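Local coordinates for protein inositol-3-phosphate synthase (Caenorhabditis elegans, PDB 1VKO) that belongs to the myo-inositol-1-phosphate synthase family, binds nicotinamide-adenine-dinucleotide through a Rossmann-type domain and assembles as four chains, at residues S95-Q100 with R185-P190; T248-R253 with G361-E366; C422-F425 with K429-F432; R460-Y463 with E468-P471. One frame throughout, in Å; residues are numbered along the deposited sequence.

Contact 1: S95-Q100 with R185-P190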
loop_
_atom_site.group_PDB
_atom_site.type_symbol
_atom_site.label_atom_id
_atom_site.label_comp_id
_atom_site.label_asym_id
_atom_site.label_seq_id
_atom_site.Cartn_x
_atom_site.Cartn_y
_atom_site.Cartn_z
ATOM N N SER A 95 -23.543 11.695 19.241
ATOM C CA SER A 95 -22.558 12.766 19.170
ATOM C C SER A 95 -23.092 14.163 19.462
ATOM O O SER A 95 -22.337 15.009 19.978
ATOM C CB SER A 95 -21.856 12.763 17.815
ATOM O OG SER A 95 -21.297 11.492 17.535
ATOM N N ILE A 96 -24.357 14.427 19.127
ATOM C CA ILE A 96 -25.019 15.702 19.532
ATOM C C ILE A 96 -25.041 15.814 21.054
ATOM O O ILE A 96 -24.563 16.797 21.637
ATOM C CB ILE A 96 -26.429 15.850 18.846
ATOM C CG1 ILE A 96 -26.245 16.021 17.325
ATOM C CG2 ILE A 96 -27.161 17.036 19.296
ATOM C CD1 ILE A 96 -27.509 15.838 16.504
ATOM N N PHE A 97 -25.540 14.783 21.709
ATOM C CA PHE A 97 -25.567 14.758 23.177
ATOM C C PHE A 97 -24.172 14.907 23.714
ATOM O O PHE A 97 -23.929 15.661 24.639
ATOM C CB PHE A 97 -26.134 13.430 23.666
ATOM C CG PHE A 97 -27.635 13.358 23.605
ATOM C CD1 PHE A 97 -28.424 14.437 24.050
ATOM C CD2 PHE A 97 -28.267 12.216 23.137
ATOM C CE1 PHE A 97 -29.807 14.366 23.992
ATOM C CE2 PHE A 97 -29.655 12.132 23.097
ATOM C CZ PHE A 97 -30.426 13.201 23.509
ATOM N N ALA A 98 -23.247 14.171 23.107
ATOM C CA ALA A 98 -21.900 14.101 23.575
ATOM C C ALA A 98 -21.277 15.468 23.487
ATOM O O ALA A 98 -20.583 15.879 24.412
ATOM C CB ALA A 98 -21.133 13.089 22.769
ATOM N N ASN A 99 -21.520 16.190 22.393
ATOM C CA ASN A 99 -21.048 17.596 22.306
ATOM C C ASN A 99 -21.774 18.601 23.220
ATOM O O ASN A 99 -21.161 19.544 23.704
ATOM C CB ASN A 99 -21.048 18.103 20.869
ATOM C CG ASN A 99 -19.895 17.569 20.076
ATOM O OD1 ASN A 99 -18.867 18.246 19.908
ATOM N ND2 ASN A 99 -20.045 16.343 19.576
ATOM N N GLN A 100 -23.065 18.405 23.444
ATOM C CA GLN A 100 -23.830 19.255 24.371
ATOM C C GLN A 100 -23.238 19.225 25.770
ATOM O O GLN A 100 -23.066 20.271 26.401
ATOM C CB GLN A 100 -25.275 18.798 24.430
ATOM C CG GLN A 100 -26.159 19.279 23.288
ATOM C CD GLN A 100 -27.504 18.576 23.261
ATOM O OE1 GLN A 100 -27.634 17.473 23.774
ATOM N NE2 GLN A 100 -28.498 19.191 22.611
ATOM N N ARG A 185 -25.619 6.607 27.912
ATOM C CA ARG A 185 -26.734 5.719 28.233
ATOM C C ARG A 185 -28.057 6.417 28.715
ATOM O O ARG A 185 -29.124 6.147 28.159
ATOM C CB ARG A 185 -26.272 4.614 29.207
ATOM C CG ARG A 185 -27.400 3.889 29.911
ATOM C CD ARG A 185 -27.011 2.515 30.465
ATOM N NE ARG A 185 -28.151 1.586 30.435
ATOM C CZ ARG A 185 -28.136 0.338 30.898
ATOM N NH1 ARG A 185 -27.033 -0.154 31.426
ATOM N NH2 ARG A 185 -29.230 -0.422 30.838
ATOM N N PRO A 186 -28.020 7.290 29.725
ATOM C CA PRO A 186 -29.271 7.912 30.206
ATOM C C PRO A 186 -29.917 8.879 29.191
ATOM O O PRO A 186 -31.034 9.352 29.409
ATOM C CB PRO A 186 -28.826 8.654 31.459
ATOM C CG PRO A 186 -27.415 8.948 31.238
ATOM C CD PRO A 186 -26.849 7.760 30.496
ATOM N N PHE A 187 -29.230 9.156 28.081
ATOM C CA PHE A 187 -29.791 10.034 27.064
ATOM C C PHE A 187 -30.363 9.223 25.890
ATOM O O PHE A 187 -31.418 9.552 25.337
ATOM C CB PHE A 187 -28.739 11.018 26.555
ATOM C CG PHE A 187 -28.103 11.867 27.631
ATOM C CD1 PHE A 187 -26.944 11.443 28.275
ATOM C CD2 PHE A 187 -28.642 13.114 27.968
ATOM C CE1 PHE A 187 -26.334 12.222 29.257
ATOM C CE2 PHE A 187 -28.040 13.895 28.933
ATOM C CZ PHE A 187 -26.881 13.450 29.585
ATOM N N MET A 188 -29.662 8.155 25.532
ATOM C CA MET A 188 -29.966 7.382 24.345
ATOM C C MET A 188 -30.919 6.287 24.653
ATOM O O MET A 188 -31.767 5.961 23.818
ATOM C CB MET A 188 -28.701 6.737 23.811
ATOM C CG MET A 188 -27.693 7.701 23.393
ATOM S SD MET A 188 -28.141 8.517 21.855
ATOM C CE MET A 188 -27.502 7.313 20.654
ATOM N N GLU A 189 -30.773 5.696 25.841
ATOM C CA GLU A 189 -31.600 4.543 26.213
ATOM C C GLU A 189 -33.119 4.801 26.133
ATOM O O GLU A 189 -33.841 3.959 25.619
ATOM C CB GLU A 189 -31.174 3.930 27.572
ATOM C CG GLU A 189 -31.856 2.601 27.892
ATOM C CD GLU A 189 -31.337 1.908 29.141
ATOM O OE1 GLU A 189 -30.989 2.599 30.140
ATOM O OE2 GLU A 189 -31.278 0.655 29.111
ATOM N N PRO A 190 -33.616 5.930 26.652
ATOM C CA PRO A 190 -35.052 6.248 26.527
ATOM C C PRO A 190 -35.539 6.350 25.086
ATOM O O PRO A 190 -36.736 6.323 24.871
ATOM C CB PRO A 190 -35.155 7.632 27.187
ATOM C CG PRO A 190 -34.058 7.653 28.150
ATOM C CD PRO A 190 -32.922 6.960 27.455
#
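Phe97 of helix 87-100 meets Phe187 and Met188 on helix 178-188, an apolar helix-to-helix contact in the Rossmann-type part of the chain, where helix 87-100 follows the first strand of the parallel sheet. The CB of Phe97 points toward the other helix, and with CG lying beside the backbone N (chi1 -79°) the ring is carried on against it. CG comes first under the CB of Phe187, at 3.9 Å. From there the two edges of the ring part company. CD1 faces the other aromatic ring, 4.1 Å from Phe187 CD2. CD2 has two neighbours, Phe187 CB over the face and Met188 SD near the ring plane. CE2 continues beneath the same CB at 3.7 Å, and CZ at the far end is still 4.1 Å from Phe187 CB. The result is a CH-pi contact, with Phe187 CB sitting 16° off the normal of the Phe97 ring. The two rings are inclined at 35°, an oblique aromatic pair with centroids 5.3 Å apart. Leu184 also packs on Phe97, while Phe187 meets the ring of Tyr101. Met188 completes the contact as a Met-aromatic edge pair, its sulfur SD 3.9 Å from Phe97 CD2.

Contact 2: T248-R253 with G361-E366; sequences TANTER and GKNLSE. With NAD (nicotinamide-adenine-dinucleotide), chain G.
Asn363, Thr251 and Asn250 meet where the loop that leaves strand 242-247 of the Rossmann-type parallel sheet reaches the end of helix 359-363, and the loop lines the pocket of the bound NAD. Asn363 has the largest share of the buried surface. Its CG stands anti to the backbone N (chi1 -164°), which takes the amide off the helix toward the loop backbone. There ND2 donates to Thr251 O at 2.9 Å, arriving on a lone pair in the carbonyl plane, with the acceptor also in the plane of the Asn363 amide; the N-H...O angle is 150°. The other end of this amide is held too, since OD1 accepts from the backbone N of Ala204, and the two bonds together fix its rotation.

Asn250 crosses the same side chain obliquely, with its amide plane turned 54° from that of Asn363. Its CB lies 3.4 Å from Asn363 ND2, and its own ND2 is equally near the CB of Asn363. That ND2 also makes a weak hydrogen bond to O1A of NAD at 3.5 Å, so Asn250 lies between helix end and cofactor.

Thr251 divides its side chain in a similar way. Its CG2 packs 4.0 Å from Leu364 CD2, the methyl of a leucine that lies just beyond the helix. OG1 is turned to the nicotinamide ribose and shares a 2.7 Å hydrogen bond with NAD O3D, either being able to donate, and O3D in turn gives a bond of 3.1 Å to Ala249 O.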
loop_
_atom_site.group_PDB
_atom_site.type_symbol
_atom_site.label_atom_id
_atom_site.label_comp_id
_atom_site.label_asym_id
_atom_site.label_seq_id
_atom_site.Cartn_x
_atom_site.Cartn_y
_atom_site.Cartn_z
ATOM N N THR A 248 -31.468 7.603 6.052
ATOM C CA THR A 248 -30.219 6.955 6.377
ATOM C C THR A 248 -30.520 5.530 6.885
ATOM O O THR A 248 -29.856 5.017 7.796
ATOM C CB THR A 248 -29.382 7.789 7.405
ATOM O OG1 THR A 248 -28.182 7.077 7.719
ATOM C CG2 THR A 248 -30.086 7.955 8.797
ATOM N N ALA A 249 -31.542 4.914 6.287
ATOM C CA ALA A 249 -31.832 3.487 6.431
ATOM C C ALA A 249 -31.184 2.650 5.293
ATOM O O ALA A 249 -30.481 3.173 4.464
ATOM C CB ALA A 249 -33.353 3.282 6.448
ATOM N N ASN A 250 -31.404 1.347 5.266
ATOM C CA ASN A 250 -30.704 0.505 4.314
ATOM C C ASN A 250 -31.012 0.869 2.888
ATOM O O ASN A 250 -32.108 1.326 2.550
ATOM C CB ASN A 250 -30.947 -0.977 4.562
ATOM C CG ASN A 250 -30.315 -1.438 5.860
ATOM O OD1 ASN A 250 -30.992 -1.493 6.903
ATOM N ND2 ASN A 250 -28.981 -1.656 5.841
ATOM N N THR A 251 -29.981 0.731 2.067
ATOM C CA THR A 251 -30.063 0.940 0.664
ATOM C C THR A 251 -31.176 0.050 0.159
ATOM O O THR A 251 -31.109 -1.163 0.334
ATOM C CB THR A 251 -28.705 0.506 0.103
ATOM O OG1 THR A 251 -27.759 1.464 0.536
ATOM C CG2 THR A 251 -28.658 0.626 -1.417
ATOM N N GLU A 252 -32.198 0.660 -0.431
ATOM C CA GLU A 252 -33.237 -0.055 -1.203
ATOM C C GLU A 252 -32.708 -0.308 -2.616
ATOM O O GLU A 252 -31.750 0.329 -3.035
ATOM C CB GLU A 252 -34.511 0.809 -1.358
ATOM C CG GLU A 252 -35.109 1.281 -0.039
ATOM C CD GLU A 252 -36.413 2.056 -0.171
ATOM O OE1 GLU A 252 -36.572 2.972 -1.026
ATOM O OE2 GLU A 252 -37.301 1.746 0.634
ATOM N N ARG A 253 -33.327 -1.223 -3.358
ATOM C CA ARG A 253 -33.116 -1.260 -4.815
ATOM C C ARG A 253 -33.833 -0.082 -5.486
ATOM O O ARG A 253 -34.607 0.662 -4.861
ATOM C CB ARG A 253 -33.625 -2.576 -5.423
ATOM C CG ARG A 253 -35.119 -2.802 -5.216
ATOM C CD ARG A 253 -35.705 -3.932 -6.015
ATOM N NE ARG A 253 -37.128 -4.152 -5.731
ATOM C CZ ARG A 253 -38.153 -3.593 -6.386
ATOM N NH1 ARG A 253 -37.945 -2.715 -7.382
ATOM N NH2 ARG A 253 -39.405 -3.896 -6.025
ATOM N N GLY A 361 -22.810 -3.056 5.075
ATOM C CA GLY A 361 -22.178 -4.082 4.227
ATOM C C GLY A 361 -22.989 -5.363 4.018
ATOM O O GLY A 361 -23.065 -5.900 2.885
ATOM N N LYS A 362 -23.582 -5.855 5.110
ATOM C CA LYS A 362 -24.441 -7.049 5.091
ATOM C C LYS A 362 -25.665 -6.853 4.164
ATOM O O LYS A 362 -26.134 -7.812 3.502
ATOM C CB LYS A 362 -24.874 -7.388 6.523
ATOM C CG LYS A 362 -25.713 -8.658 6.715
ATOM C CD LYS A 362 -26.257 -8.682 8.160
ATOM C CE LYS A 362 -27.579 -9.429 8.279
ATOM N NZ LYS A 362 -27.435 -10.756 8.981
ATOM N N ASN A 363 -26.156 -5.612 4.106
ATOM C CA ASN A 363 -27.212 -5.225 3.160
ATOM C C ASN A 363 -26.746 -5.163 1.690
ATOM O O ASN A 363 -27.447 -5.608 0.774
ATOM C CB ASN A 363 -27.852 -3.875 3.560
ATOM C CG ASN A 363 -29.183 -3.627 2.841
ATOM O OD1 ASN A 363 -30.123 -4.437 2.949
ATOM N ND2 ASN A 363 -29.266 -2.520 2.106
ATOM N N LEU A 364 -25.558 -4.603 1.479
ATOM C CA LEU A 364 -24.942 -4.536 0.153
ATOM C C LEU A 364 -24.289 -5.863 -0.274
ATOM O O LEU A 364 -23.597 -5.889 -1.302
ATOM C CB LEU A 364 -23.939 -3.367 0.085
ATOM C CG LEU A 364 -24.468 -2.022 0.619
ATOM C CD1 LEU A 364 -23.317 -1.120 1.097
ATOM C CD2 LEU A 364 -25.362 -1.313 -0.419
ATOM N N SER A 365 -24.510 -6.938 0.512
ATOM C CA SER A 365 -24.171 -8.339 0.125
ATOM C C SER A 365 -25.012 -8.706 -1.073
ATOM O O SER A 365 -24.577 -9.491 -1.919
ATOM C CB SER A 365 -24.541 -9.381 1.206
ATOM O OG SER A 365 -23.726 -9.338 2.360
ATOM N N GLU A 366 -26.242 -8.167 -1.115
ATOM C CA GLU A 366 -27.225 -8.567 -2.144
ATOM C C GLU A 366 -27.191 -7.680 -3.399
ATOM O O GLU A 366 -26.873 -6.481 -3.316
ATOM C CB GLU A 366 -28.625 -8.777 -1.549
ATOM C CG GLU A 366 -28.669 -9.976 -0.614
ATOM C CD GLU A 366 -30.075 -10.431 -0.240
ATOM O OE1 GLU A 366 -31.066 -10.024 -0.892
ATOM O OE2 GLU A 366 -30.188 -11.203 0.736
HETATM P PA NAD G . -27.232 0.534 9.240
HETATM O O1A NAD G . -27.686 -0.810 8.928
HETATM O O2A NAD G . -26.438 0.487 10.480
HETATM O O5B NAD G . -28.518 1.458 9.333
HETATM C C5B NAD G . -29.701 1.087 8.691
HETATM C C4B NAD G . -30.820 1.178 9.713
HETATM O O4B NAD G . -32.019 1.468 9.030
HETATM C C3B NAD G . -31.039 -0.117 10.441
HETATM O O3B NAD G . -31.400 0.279 11.755
HETATM C C2B NAD G . -32.271 -0.728 9.838
HETATM O O2B NAD G . -33.021 -1.207 10.953
HETATM C C1B NAD G . -32.991 0.496 9.281
HETATM N N9A NAD G . -33.953 0.342 8.159
HETATM C C8A NAD G . -33.915 -0.477 7.071
HETATM N N7A NAD G . -35.034 -0.267 6.343
HETATM C C5A NAD G . -35.809 0.667 6.926
HETATM C C6A NAD G . -37.064 1.226 6.627
HETATM N N6A NAD G . -37.820 0.840 5.586
HETATM N N1A NAD G . -37.586 2.163 7.482
HETATM C C2A NAD G . -36.918 2.522 8.616
HETATM N N3A NAD G . -35.727 1.938 8.906
HETATM C C4A NAD G . -35.154 1.032 8.085
HETATM O O3 NAD G . -26.397 1.195 8.017
HETATM P PN NAD G . -25.675 2.601 8.212
HETATM O O1N NAD G . -26.400 3.318 9.293
HETATM O O2N NAD G . -24.241 2.340 8.362
HETATM O O5D NAD G . -26.011 3.461 6.878
HETATM C C5D NAD G . -27.334 3.538 6.375
HETATM C C4D NAD G . -27.423 3.914 4.884
HETATM O O4D NAD G . -26.589 5.011 4.602
HETATM C C3D NAD G . -27.004 2.792 3.927
HETATM O O3D NAD G . -27.880 2.788 2.834
HETATM C C2D NAD G . -25.691 3.280 3.371
HETATM O O2D NAD G . -25.400 2.870 2.044
HETATM C C1D NAD G . -25.903 4.769 3.393
HETATM N N1N NAD G . -24.573 5.356 3.276
HETATM C C2N NAD G . -23.645 5.134 4.245
HETATM C C3N NAD G . -22.388 5.675 4.095
HETATM C C7N NAD G . -21.559 5.731 5.322
HETATM O O7N NAD G . -22.126 5.115 6.464
HETATM N N7N NAD G . -20.374 6.354 5.304
HETATM C C4N NAD G . -22.061 6.461 2.974
HETATM C C5N NAD G . -23.011 6.658 1.996
HETATM C C6N NAD G . -24.283 6.086 2.150
#

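Contact 3: C422-F425 with K429-F432; sequences CSIF and KQTF
Cys422 and Gln430 form the hydrogen-bonded antiparallel pair near the turn end of a beta hairpin made by strands 413-423 and 429-439. Cys422 N gives a bond to Gln430 O at 2.9 Å, and Gln430 N returns one to Cys422 O at 3.0 Å, both nearly straight. The two side chains leave on the same face of the sheet, and this is the buried side of the contact. Cys422 SG lies oblique to the ring of Phe432, 4.4 Å from CE1, and helix 329-342 packs against both residues through Leu340.

The other face carries Ser423 and Lys429, a non-hydrogen-bonded pair, and it is here that the contact comes nearer to solvent, for the lysine is only partly buried. Its chain bends at chi2, chi3 and chi4, so that the aliphatic part folds back across the neighbouring strand. CG sits 3.4 Å from Cys422 O, and CD lies 4.1 Å from Ser423 CB. Ser423 OG, by contrast, is buried and hydrogen-bonds to Glu348.

Past Ser423, on the turn side, the CB of Ile424 points toward the other strand. At the far end Thr431 and Phe432 pair with an antiparallel strand of the second subunit, and Gln430, extended with its CG anti to the backbone N (chi1 -175°), bonds through NE2 to Asn436 OD1 of that subunit. The other end of the amide is buried against hydrocarbon without a polar partner: Gln430 OE1 lies 3.8 Å from Ile424 CG2.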
loop_
_atom_site.group_PDB
_atom_site.type_symbol
_atom_site.label_atom_id
_atom_site.label_comp_id
_atom_site.label_asym_id
_atom_site.label_seq_id
_atom_site.Cartn_x
_atom_site.Cartn_y
_atom_site.Cartn_z
ATOM N N CYS A 422 -2.368 6.500 -14.524
ATOM C CA CYS A 422 -2.502 7.626 -15.421
ATOM C C CYS A 422 -1.439 7.516 -16.451
ATOM O O CYS A 422 -0.379 6.966 -16.190
ATOM C CB CYS A 422 -2.317 8.952 -14.669
ATOM S SG CYS A 422 -3.650 9.239 -13.510
ATOM N N SER A 423 -1.736 8.046 -17.628
ATOM C CA SER A 423 -0.708 8.325 -18.630
ATOM C C SER A 423 -0.295 9.809 -18.514
ATOM O O SER A 423 -1.128 10.721 -18.378
ATOM C CB SER A 423 -1.186 7.945 -20.037
ATOM O OG SER A 423 -2.522 8.380 -20.238
ATOM N N ILE A 424 1.015 10.020 -18.507
ATOM C CA ILE A 424 1.627 11.341 -18.320
ATOM C C ILE A 424 2.471 11.670 -19.575
ATOM O O ILE A 424 2.274 11.058 -20.618
ATOM C CB ILE A 424 2.454 11.351 -16.968
ATOM C CG1 ILE A 424 3.560 10.278 -16.961
ATOM C CG2 ILE A 424 1.497 11.137 -15.707
ATOM C CD1 ILE A 424 4.638 10.454 -15.872
ATOM N N PHE A 425 3.390 12.626 -19.465
ATOM C CA PHE A 425 4.344 12.989 -20.510
ATOM C C PHE A 425 5.002 11.815 -21.294
ATOM O O PHE A 425 5.585 10.885 -20.703
ATOM C CB PHE A 425 5.436 13.858 -19.866
ATOM C CG PHE A 425 6.314 14.613 -20.868
ATOM C CD1 PHE A 425 5.758 15.518 -21.766
ATOM C CD2 PHE A 425 7.699 14.453 -20.862
ATOM C CE1 PHE A 425 6.568 16.231 -22.674
ATOM C CE2 PHE A 425 8.520 15.177 -21.751
ATOM C CZ PHE A 425 7.941 16.064 -22.656
ATOM N N LYS A 429 4.052 6.404 -17.560
ATOM C CA LYS A 429 2.942 6.082 -16.678
ATOM C C LYS A 429 3.240 6.530 -15.250
ATOM O O LYS A 429 4.401 6.541 -14.809
ATOM C CB LYS A 429 2.721 4.563 -16.743
ATOM C CG LYS A 429 1.299 4.126 -17.137
ATOM C CD LYS A 429 0.826 4.687 -18.495
ATOM C CE LYS A 429 1.669 4.202 -19.677
ATOM N NZ LYS A 429 1.598 2.724 -19.784
ATOM N N GLN A 430 2.171 6.880 -14.524
ATOM C CA GLN A 430 2.195 7.157 -13.092
ATOM C C GLN A 430 1.101 6.350 -12.362
ATOM O O GLN A 430 -0.086 6.463 -12.657
ATOM C CB GLN A 430 1.989 8.636 -12.822
ATOM C CG GLN A 430 2.133 8.997 -11.362
ATOM C CD GLN A 430 2.226 10.496 -11.111
ATOM O OE1 GLN A 430 1.734 11.320 -11.922
ATOM N NE2 GLN A 430 2.852 10.861 -9.975
ATOM N N THR A 431 1.523 5.539 -11.405
ATOM C CA THR A 431 0.632 4.649 -10.728
ATOM C C THR A 431 0.579 5.050 -9.245
ATOM O O THR A 431 1.612 5.103 -8.570
ATOM C CB THR A 431 1.100 3.172 -10.895
ATOM O OG1 THR A 431 1.300 2.869 -12.289
ATOM C CG2 THR A 431 -0.011 2.205 -10.452
ATOM N N PHE A 432 -0.617 5.344 -8.762
ATOM C CA PHE A 432 -0.851 5.599 -7.320
ATOM C C PHE A 432 -1.625 4.415 -6.761
ATOM O O PHE A 432 -2.724 4.110 -7.231
ATOM C CB PHE A 432 -1.705 6.867 -7.065
ATOM C CG PHE A 432 -1.256 8.132 -7.821
ATOM C CD1 PHE A 432 -1.486 8.275 -9.198
ATOM C CD2 PHE A 432 -0.674 9.209 -7.126
ATOM C CE1 PHE A 432 -1.095 9.459 -9.894
ATOM C CE2 PHE A 432 -0.282 10.416 -7.798
ATOM C CZ PHE A 432 -0.490 10.534 -9.187
#

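Contact 4: R460-Y463 with E468-P471; sequences RVSY and EYKP
The carbonyl oxygen of Lys470 is approached from several sides by the facing strand. Tyr463 N donates to Lys470 O at 2.8 Å, lying in the carbonyl plane, while Ser462 CA stands 3.1 Å from the same oxygen and Ser462 CB not much farther. The Tyr463 ring approaches it obliquely: with CG between the backbone N and the carbonyl carbon (chi1 71°), the ring swings toward the partner strand and CD1 comes within 3.1 Å of Lys470 O. The return bond, Lys470 N to Tyr463 O, is 2.9 Å long and close to straight at 167°. Tyr463 O also receives a CA-H...O contact from Tyr469.

Farther along, the edge of the Tyr463 ring reaches Pro471 O. A water lying near the ring plane joins the two residues, donating to Pro471 O and hydrogen-bonded to Tyr463 OH at 2.6 Å. That hydroxyl has a further partner in Gln528 N of the second subunit, so the ring is held at its polar tip across a subunit boundary.

The Tyr469 ring reaches across strand 461-464, with CD2 placed 3.7 Å from Ser462 OG. Its own hydroxyl bonds to Ser67 OG, and its ring has a cation-pi contact with Lys69, both on strand 56-71. Strand 461-464 pairs with that long strand through Ser462 and Lys69. The reciprocal bonds of Tyr463 and Lys470 are typical of a beta hairpin, here closing one side of the antiparallel sheet within the chain.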
loop_
_atom_site.group_PDB
_atom_site.type_symbol
_atom_site.label_atom_id
_atom_site.label_comp_id
_atom_site.label_asym_id
_atom_site.label_seq_id
_atom_site.Cartn_x
_atom_site.Cartn_y
_atom_site.Cartn_z
ATOM N N ARG A 460 -33.916 29.851 4.351
ATOM C CA ARG A 460 -33.854 31.266 4.775
ATOM C C ARG A 460 -33.385 32.239 3.699
ATOM O O ARG A 460 -33.302 33.442 3.930
ATOM C CB ARG A 460 -32.967 31.441 6.018
ATOM C CG ARG A 460 -33.701 31.128 7.313
ATOM C CD ARG A 460 -32.898 31.424 8.592
ATOM N NE ARG A 460 -31.848 30.430 8.815
ATOM C CZ ARG A 460 -30.535 30.662 8.854
ATOM N NH1 ARG A 460 -30.023 31.877 8.709
ATOM N NH2 ARG A 460 -29.719 29.644 9.062
ATOM N N VAL A 461 -33.067 31.734 2.525
ATOM C CA VAL A 461 -32.566 32.600 1.464
ATOM C C VAL A 461 -33.648 32.805 0.400
ATOM O O VAL A 461 -34.341 31.860 0.027
ATOM C CB VAL A 461 -31.266 32.024 0.820
ATOM C CG1 VAL A 461 -30.753 32.934 -0.290
ATOM C CG2 VAL A 461 -30.182 31.796 1.878
ATOM N N SER A 462 -33.776 34.039 -0.081
ATOM C CA SER A 462 -34.584 34.325 -1.272
ATOM C C SER A 462 -33.890 35.367 -2.154
ATOM O O SER A 462 -32.967 36.030 -1.723
ATOM C CB SER A 462 -35.978 34.798 -0.864
ATOM O OG SER A 462 -35.895 35.975 -0.072
ATOM N N TYR A 463 -34.331 35.501 -3.398
ATOM C CA TYR A 463 -33.700 36.440 -4.332
ATOM C C TYR A 463 -34.756 37.054 -5.266
ATOM O O TYR A 463 -35.834 36.505 -5.435
ATOM C CB TYR A 463 -32.594 35.725 -5.139
ATOM C CG TYR A 463 -33.139 34.743 -6.147
ATOM C CD1 TYR A 463 -33.716 33.542 -5.737
ATOM C CD2 TYR A 463 -33.110 35.029 -7.501
ATOM C CE1 TYR A 463 -34.241 32.656 -6.644
ATOM C CE2 TYR A 463 -33.630 34.136 -8.434
ATOM C CZ TYR A 463 -34.197 32.949 -8.003
ATOM O OH TYR A 463 -34.732 32.046 -8.920
ATOM N N GLU A 468 -40.930 40.369 -6.974
ATOM C CA GLU A 468 -41.219 39.564 -5.781
ATOM C C GLU A 468 -40.011 38.676 -5.500
ATOM O O GLU A 468 -39.204 38.402 -6.391
ATOM C CB GLU A 468 -42.506 38.732 -5.933
ATOM C CG GLU A 468 -43.784 39.555 -6.163
ATOM C CD GLU A 468 -44.544 39.937 -4.885
ATOM O OE1 GLU A 468 -45.337 39.106 -4.381
ATOM O OE2 GLU A 468 -44.387 41.085 -4.404
ATOM N N TYR A 469 -39.872 38.254 -4.252
ATOM C CA TYR A 469 -38.736 37.443 -3.861
ATOM C C TYR A 469 -39.097 35.985 -3.913
ATOM O O TYR A 469 -40.204 35.601 -3.515
ATOM C CB TYR A 469 -38.256 37.827 -2.467
ATOM C CG TYR A 469 -37.356 39.027 -2.513
ATOM C CD1 TYR A 469 -37.872 40.304 -2.752
ATOM C CD2 TYR A 469 -35.982 38.890 -2.357
ATOM C CE1 TYR A 469 -37.044 41.404 -2.817
ATOM C CE2 TYR A 469 -35.151 39.987 -2.419
ATOM C CZ TYR A 469 -35.689 41.232 -2.649
ATOM O OH TYR A 469 -34.863 42.314 -2.697
ATOM N N LYS A 470 -38.159 35.178 -4.407
ATOM C CA LYS A 470 -38.368 33.740 -4.595
ATOM C C LYS A 470 -37.257 32.934 -3.912
ATOM O O LYS A 470 -36.134 33.432 -3.798
ATOM C CB LYS A 470 -38.462 33.408 -6.094
ATOM C CG LYS A 470 -39.838 33.783 -6.732
ATOM C CD LYS A 470 -39.953 33.434 -8.240
ATOM C CE LYS A 470 -39.583 31.955 -8.570
ATOM N NZ LYS A 470 -39.233 31.691 -10.011
ATOM N N PRO A 471 -37.573 31.723 -3.423
ATOM C CA PRO A 471 -36.543 30.768 -2.979
ATOM C C PRO A 471 -35.799 30.112 -4.144
ATOM O O PRO A 471 -36.299 30.064 -5.269
ATOM C CB PRO A 471 -37.358 29.702 -2.259
ATOM C CG PRO A 471 -38.676 29.708 -2.979
ATOM C CD PRO A 471 -38.938 31.177 -3.234
HETATM O O HOH W 1 -36.014 30.038 -7.904
#

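In the fold
Contact 2 is buried beside the cofactor, whereas contacts 1 and 4 are only partly buried; contact 3 is buried but lies farthest of the four from the chain centre, its surroundings supplied partly by other subunits. Contact 1 lies in the Rossmann-type part, and contact 2 joins a loop of that part to the helix that follows a strand of the mixed sheet; one relies on rings and sulfur, the other on amides and cofactor oxygens. Contacts 3 and 4 are both hairpins held by reciprocal backbone bonds, in different sheets with centres about 47 Å apart. Side-chain hydrogen bonds reach the second subunit from each hairpin, through a glutamine amide in 429-432 and a tyrosine hydroxyl in 460-463.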